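Local coordinates for protein glucose 1-dehydrogenase (Haloferax mediterranei, PDB 2VWG) that oxidises D-glucose to D-glucono-1,5-lactone, and other aldose sugars too, in a zinc-dependent reaction with NADP(+) or, less readily, NAD(+), at residues 84-89 / 303-308; 90-95 / 111-116. All blocks are in the same frame, centred on the assembly; numbering follows the deposited sequence.

In the fold
Contact 1 (84-89 with 303-308) is buried, its centre about 11 Å from the centre of the chain, and joins the GroES-like catalytic domain to the nucleotide-binding domain. Contact 2 (90-95 with 111-116) lies near the surface, its centre about 19 Å from that of the chain, and stays within the GroES-like domain. Their centres are about 13 Å apart, and neighbouring strands 88-89 and 113-115 belong to one small sheet. The chemistry changes with depth: a guanidinium-amide stack and a bridging water inside, a proline packed on a phenylalanine ring outside. Both reach the bound lactone, through N303 and E114, and the R88-E114 salt bridge connects the two.

Contact 1: residues 84-89 / 303-308; sequences VPTVRR and NSHVEH. With LGC (D-glucono-1,5-lactone), chain C.
A chi1 of -163° swings the N303 amide away from its own backbone N, and R88, extended from CG to NE, lays its guanidinium along it. The two planes are 15° apart, and CB of N303 covers one guanidinium face, 3.8 Å from R88 CZ; lower down, R88 CD approaches N303 OD1 to 3.3 Å. This stack lies at the interdomain cleft of the zinc-containing alcohol dehydrogenase fold, where R88 comes from the GroES-like domain and N303 from the Rossmann-type domain. The guanidinium is fixed by partners beyond the stack: NE forms a salt bridge with E114, NH1 bonds to the carbonyl of P104, and Y112 makes a cation-pi contact.

With its plane held against R88, the N303 amide directs ND2 at the lactone, hydrogen-bonding O3 at 2.9 Å and, less closely, O4 at 3.3 Å. The backbone N of N303 bonds to the NADP carboxamide oxygen O7N, so one residue reads both substrate and cofactor. V87 packs its CB against ND2 and lactone O3, beside the zinc ligand E150.

Farther along, the methyl T86 CG2 meets V306 CG2 at 4.1 Å, at the start of helix 306-318. H305 is the N-cap of that helix, and its backbone N donates a nearly straight hydrogen bond to H308 ND1 (N-H...acceptor angle 176°), in the plane of the imidazole. One water ties the segments together, accepting from V87 N at 2.8 Å, weakly accepting from N303 ND2, and donating to S304 O at 3.0 Å.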
loop_
_atom_site.group_PDB
_atom_site.type_symbol
_atom_site.label_atom_id
_atom_site.label_comp_id
_atom_site.label_asym_id
_atom_site.label_seq_id
_atom_site.Cartn_x
_atom_site.Cartn_y
_atom_site.Cartn_z
ATOM N N VAL A 84 -16.133 26.321 -5.144
ATOM C CA VAL A 84 -14.851 25.810 -5.600
ATOM C C VAL A 84 -15.124 24.664 -6.567
ATOM O O VAL A 84 -15.838 23.727 -6.220
ATOM C CB VAL A 84 -13.996 25.334 -4.421
ATOM C CG1 VAL A 84 -12.768 24.533 -4.902
ATOM C CG2 VAL A 84 -13.573 26.541 -3.559
ATOM N N PRO A 85 -14.592 24.752 -7.802
ATOM C CA PRO A 85 -14.782 23.672 -8.749
ATOM C C PRO A 85 -13.816 22.507 -8.522
ATOM O O PRO A 85 -12.653 22.713 -8.158
ATOM C CB PRO A 85 -14.498 24.342 -10.092
ATOM C CG PRO A 85 -13.438 25.373 -9.754
ATOM C CD PRO A 85 -13.796 25.855 -8.377
ATOM N N THR A 86 -14.303 21.288 -8.747
ATOM C CA THR A 86 -13.430 20.128 -8.891
ATOM C C THR A 86 -12.661 20.227 -10.218
ATOM O O THR A 86 -12.964 21.049 -11.088
ATOM C CB THR A 86 -14.199 18.771 -8.795
ATOM O OG1 THR A 86 -15.001 18.569 -9.968
ATOM C CG2 THR A 86 -15.088 18.724 -7.527
ATOM N N VAL A 87 -11.675 19.363 -10.375
ATOM C CA VAL A 87 -10.742 19.483 -11.474
ATOM C C VAL A 87 -11.053 18.541 -12.649
ATOM O O VAL A 87 -10.880 18.929 -13.804
ATOM C CB VAL A 87 -9.314 19.296 -10.966
ATOM C CG1 VAL A 87 -8.305 19.278 -12.131
ATOM C CG2 VAL A 87 -8.993 20.421 -9.949
ATOM N N ARG A 88 -11.552 17.337 -12.375
ATOM C CA ARG A 88 -11.749 16.371 -13.452
ATOM C C ARG A 88 -13.107 16.487 -14.152
ATOM O O ARG A 88 -14.134 16.747 -13.521
ATOM C CB ARG A 88 -11.489 14.943 -12.975
ATOM C CG ARG A 88 -10.033 14.655 -12.955
ATOM C CD ARG A 88 -9.702 13.263 -12.547
ATOM N NE ARG A 88 -8.252 13.098 -12.492
ATOM C CZ ARG A 88 -7.635 11.929 -12.322
ATOM N NH1 ARG A 88 -8.338 10.819 -12.143
ATOM N NH2 ARG A 88 -6.313 11.877 -12.315
ATOM N N ARG A 89 -13.078 16.299 -15.468
ATOM C CA ARG A 89 -14.283 16.300 -16.301
ATOM C C ARG A 89 -14.196 15.116 -17.262
ATOM O O ARG A 89 -13.095 14.654 -17.571
ATOM C CB ARG A 89 -14.389 17.599 -17.096
ATOM C CG ARG A 89 -14.501 18.864 -16.255
ATOM C CD ARG A 89 -15.840 18.952 -15.544
ATOM N NE ARG A 89 -15.926 20.182 -14.759
ATOM C CZ ARG A 89 -15.405 20.354 -13.544
ATOM N NH1 ARG A 89 -14.775 19.365 -12.930
ATOM N NH2 ARG A 89 -15.537 21.526 -12.930
ATOM N N ASN A 303 -5.464 13.513 -7.447
ATOM C CA ASN A 303 -6.742 14.174 -7.609
ATOM C C ASN A 303 -7.561 14.027 -6.319
ATOM O O ASN A 303 -7.017 13.704 -5.252
ATOM C CB ASN A 303 -7.453 13.626 -8.872
ATOM C CG ASN A 303 -8.593 14.511 -9.363
ATOM O OD1 ASN A 303 -9.745 14.093 -9.343
ATOM N ND2 ASN A 303 -8.278 15.725 -9.807
ATOM N N SER A 304 -8.851 14.310 -6.401
ATOM C CA SER A 304 -9.738 14.306 -5.243
ATOM C C SER A 304 -11.139 14.566 -5.771
ATOM O O SER A 304 -11.296 15.017 -6.905
ATOM C CB SER A 304 -9.341 15.387 -4.236
ATOM O OG SER A 304 -9.296 16.674 -4.834
ATOM N N HIS A 305 -12.147 14.268 -4.962
ATOM C CA HIS A 305 -13.506 14.516 -5.354
ATOM C C HIS A 305 -14.319 15.196 -4.261
ATOM O O HIS A 305 -13.779 15.608 -3.227
ATOM C CB HIS A 305 -14.165 13.225 -5.865
ATOM C CG HIS A 305 -15.299 13.484 -6.811
ATOM N ND1 HIS A 305 -15.198 14.374 -7.864
ATOM C CD2 HIS A 305 -16.572 13.019 -6.829
ATOM C CE1 HIS A 305 -16.352 14.422 -8.504
ATOM N NE2 HIS A 305 -17.204 13.611 -7.895
ATOM N N VAL A 306 -15.621 15.318 -4.490
ATOM C CA VAL A 306 -16.456 16.265 -3.742
ATOM C C VAL A 306 -16.335 16.093 -2.250
ATOM O O VAL A 306 -16.163 17.058 -1.530
ATOM C CB VAL A 306 -17.947 16.193 -4.196
ATOM C CG1 VAL A 306 -18.875 17.022 -3.264
ATOM C CG2 VAL A 306 -18.062 16.682 -5.639
ATOM N N GLU A 307 -16.408 14.855 -1.783
ATOM C CA GLU A 307 -16.362 14.591 -0.348
ATOM C C GLU A 307 -15.056 15.089 0.282
ATOM O O GLU A 307 -15.035 15.538 1.429
ATOM C CB GLU A 307 -16.599 13.103 -0.073
ATOM C CG GLU A 307 -15.563 12.125 -0.707
ATOM C CD GLU A 307 -15.781 11.771 -2.215
ATOM O OE1 GLU A 307 -16.697 12.339 -2.880
ATOM O OE2 GLU A 307 -15.012 10.914 -2.735
ATOM N N HIS A 308 -13.971 15.042 -0.488
ATOM C CA HIS A 308 -12.675 15.543 -0.030
ATOM C C HIS A 308 -12.651 17.066 0.063
ATOM O O HIS A 308 -12.009 17.611 0.949
ATOM C CB HIS A 308 -11.562 15.052 -0.951
ATOM C CG HIS A 308 -11.535 13.559 -1.090
ATOM N ND1 HIS A 308 -11.611 12.926 -2.307
ATOM C CD2 HIS A 308 -11.513 12.578 -0.154
ATOM C CE1 HIS A 308 -11.592 11.617 -2.123
ATOM N NE2 HIS A 308 -11.530 11.379 -0.825
HETATM C C1 LGC C . -2.624 18.532 -9.259
HETATM C C2 LGC C . -4.074 18.639 -8.955
HETATM O O5 LGC C . -2.097 17.474 -10.034
HETATM O O1 LGC C . -1.856 19.389 -8.839
HETATM O O2 LGC C . -4.242 19.110 -7.641
HETATM C C3 LGC C . -4.839 17.339 -9.131
HETATM O O3 LGC C . -6.213 17.632 -9.268
HETATM C C4 LGC C . -4.374 16.574 -10.361
HETATM O O4 LGC C . -5.097 15.367 -10.411
HETATM C C5 LGC C . -2.871 16.304 -10.250
HETATM C C6 LGC C . -2.339 15.576 -11.487
HETATM O O6 LGC C . -2.489 16.400 -12.617
HETATM O O HOH W 1 -10.753 17.507 -8.455
#

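Contact 2: residues 90-95 / 111-116; sequences PPASGT and MYFERG. With LGC (D-glucono-1,5-lactone), chain C.
The backbones come nearest, CA to CA, at P91 and Y112 (4.8 Å), just where a type I beta turn from P91 to G94 begins; the turn is closed by G94 N donating to P91 O at 3.0 Å. F113 carries most of the side-chain packing. Its CG stands anti to the carbonyl carbon (chi1 -68°), which lays the ring face against P91 at the start of the turn. There P91 CA sits over the ring centre in a CH-pi contact, 3.8 Å from the centroid and only 10° off the ring normal. A92 extends the packing past P91, with its N 3.4 Å from F113 CZ and its methyl at the same ring carbon. The P91 ring also places CD 3.4 Å from M111 O, a carbonyl that also accepts a hydrogen bond from N96 ND2.

E114, the next residue along, leaves this packing and binds the lactone through both carboxylate oxygens: OE1 accepts from O6 at 2.6 Å, and OE2 from O4. The contact packs the loop between strand 88-89 and helix 97-100 against strand 113-115 and the residues just before it, with P90 touching F99 of that helix and F113 reaching A120 of strand 119-120.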
loop_
_atom_site.group_PDB
_atom_site.type_symbol
_atom_site.label_atom_id
_atom_site.label_comp_id
_atom_site.label_asym_id
_atom_site.label_seq_id
_atom_site.Cartn_x
_atom_site.Cartn_y
_atom_site.Cartn_z
ATOM N N PRO A 90 -15.357 14.606 -17.723
ATOM C CA PRO A 90 -15.354 13.503 -18.686
ATOM C C PRO A 90 -14.615 13.880 -19.981
ATOM O O PRO A 90 -14.643 15.049 -20.390
ATOM C CB PRO A 90 -16.833 13.243 -18.972
ATOM C CG PRO A 90 -17.612 14.054 -18.031
ATOM C CD PRO A 90 -16.710 15.034 -17.340
ATOM N N PRO A 91 -13.946 12.905 -20.616
ATOM C CA PRO A 91 -13.201 13.197 -21.835
ATOM C C PRO A 91 -14.118 13.374 -23.056
ATOM O O PRO A 91 -15.347 13.339 -22.918
ATOM C CB PRO A 91 -12.286 11.975 -21.980
ATOM C CG PRO A 91 -13.035 10.881 -21.354
ATOM C CD PRO A 91 -13.844 11.485 -20.239
ATOM N N ALA A 92 -13.503 13.580 -24.224
ATOM C CA ALA A 92 -14.212 13.803 -25.496
ATOM C C ALA A 92 -15.231 12.697 -25.814
ATOM O O ALA A 92 -16.371 12.976 -26.205
ATOM C CB ALA A 92 -13.197 13.921 -26.627
ATOM N N SER A 93 -14.815 11.449 -25.610
ATOM C CA SER A 93 -15.664 10.278 -25.843
ATOM C C SER A 93 -16.940 10.223 -24.988
ATOM O O SER A 93 -17.850 9.460 -25.302
ATOM C CB SER A 93 -14.852 8.998 -25.620
ATOM O OG SER A 93 -14.432 8.882 -24.273
ATOM N N GLY A 94 -17.001 11.010 -23.913
ATOM C CA GLY A 94 -18.191 11.076 -23.057
ATOM C C GLY A 94 -17.974 10.424 -21.701
ATOM O O GLY A 94 -16.849 10.065 -21.344
ATOM N N THR A 95 -19.060 10.262 -20.949
ATOM C CA THR A 95 -18.987 9.754 -19.580
ATOM C C THR A 95 -18.549 8.292 -19.532
ATOM O O THR A 95 -18.532 7.604 -20.547
ATOM C CB THR A 95 -20.328 9.918 -18.834
ATOM O OG1 THR A 95 -20.113 9.808 -17.422
ATOM C CG2 THR A 95 -21.336 8.867 -19.276
ATOM N N MET A 111 -9.201 8.659 -19.579
ATOM C CA MET A 111 -10.611 8.561 -19.205
ATOM C C MET A 111 -11.084 9.793 -18.438
ATOM O O MET A 111 -12.147 9.785 -17.794
ATOM C CB MET A 111 -10.857 7.273 -18.421
ATOM C CG MET A 111 -10.415 6.034 -19.204
ATOM S SD MET A 111 -11.215 4.553 -18.608
ATOM C CE MET A 111 -12.879 4.831 -19.217
ATOM N N TYR A 112 -10.297 10.856 -18.536
ATOM C CA TYR A 112 -10.627 12.120 -17.904
ATOM C C TYR A 112 -9.893 13.257 -18.597
ATOM O O TYR A 112 -8.868 13.050 -19.251
ATOM C CB TYR A 112 -10.255 12.086 -16.412
ATOM C CG TYR A 112 -8.772 11.948 -16.141
ATOM C CD1 TYR A 112 -7.939 13.051 -16.187
ATOM C CD2 TYR A 112 -8.202 10.705 -15.857
ATOM C CE1 TYR A 112 -6.588 12.939 -15.954
ATOM C CE2 TYR A 112 -6.844 10.580 -15.609
ATOM C CZ TYR A 112 -6.043 11.703 -15.661
ATOM O OH TYR A 112 -4.694 11.609 -15.417
ATOM N N PHE A 113 -10.447 14.454 -18.446
ATOM C CA PHE A 113 -9.692 15.688 -18.599
ATOM C C PHE A 113 -9.506 16.283 -17.209
ATOM O O PHE A 113 -10.330 16.049 -16.320
ATOM C CB PHE A 113 -10.456 16.703 -19.446
ATOM C CG PHE A 113 -10.600 16.320 -20.900
ATOM C CD1 PHE A 113 -9.673 15.492 -21.534
ATOM C CD2 PHE A 113 -11.659 16.829 -21.643
ATOM C CE1 PHE A 113 -9.812 15.174 -22.885
ATOM C CE2 PHE A 113 -11.802 16.508 -22.992
ATOM C CZ PHE A 113 -10.878 15.685 -23.606
ATOM N N GLU A 114 -8.429 17.049 -17.042
ATOM C CA GLU A 114 -8.212 17.878 -15.854
ATOM C C GLU A 114 -8.120 19.331 -16.281
ATOM O O GLU A 114 -7.207 19.730 -17.019
ATOM C CB GLU A 114 -6.937 17.472 -15.127
ATOM C CG GLU A 114 -7.109 16.208 -14.341
ATOM C CD GLU A 114 -5.833 15.689 -13.674
ATOM O OE1 GLU A 114 -4.714 16.160 -13.949
ATOM O OE2 GLU A 114 -5.973 14.770 -12.860
ATOM N N ARG A 115 -9.068 20.127 -15.817
ATOM C CA ARG A 115 -9.115 21.524 -16.188
ATOM C C ARG A 115 -7.861 22.246 -15.699
ATOM O O ARG A 115 -7.498 22.153 -14.530
ATOM C CB ARG A 115 -10.396 22.172 -15.640
ATOM C CG ARG A 115 -11.666 21.649 -16.341
ATOM C CD ARG A 115 -12.866 22.580 -16.242
ATOM N NE ARG A 115 -12.562 23.906 -16.765
ATOM C CZ ARG A 115 -13.451 24.870 -16.987
ATOM N NH1 ARG A 115 -14.743 24.684 -16.777
ATOM N NH2 ARG A 115 -13.023 26.042 -17.444
ATOM N N GLY A 116 -7.199 22.945 -16.617
ATOM C CA GLY A 116 -5.956 23.637 -16.337
ATOM C C GLY A 116 -4.695 22.793 -16.422
ATOM O O GLY A 116 -3.604 23.305 -16.223
HETATM C C1 LGC C . -2.624 18.532 -9.259
HETATM C C2 LGC C . -4.074 18.639 -8.955
HETATM O O5 LGC C . -2.097 17.474 -10.034
HETATM O O1 LGC C . -1.856 19.389 -8.839
HETATM O O2 LGC C . -4.242 19.110 -7.641
HETATM C C3 LGC C . -4.839 17.339 -9.131
HETATM O O3 LGC C . -6.213 17.632 -9.268
HETATM C C4 LGC C . -4.374 16.574 -10.361
HETATM O O4 LGC C . -5.097 15.367 -10.411
HETATM C C5 LGC C . -2.871 16.304 -10.250
HETATM C C6 LGC C . -2.339 15.576 -11.487
HETATM O O6 LGC C . -2.489 16.400 -12.617
#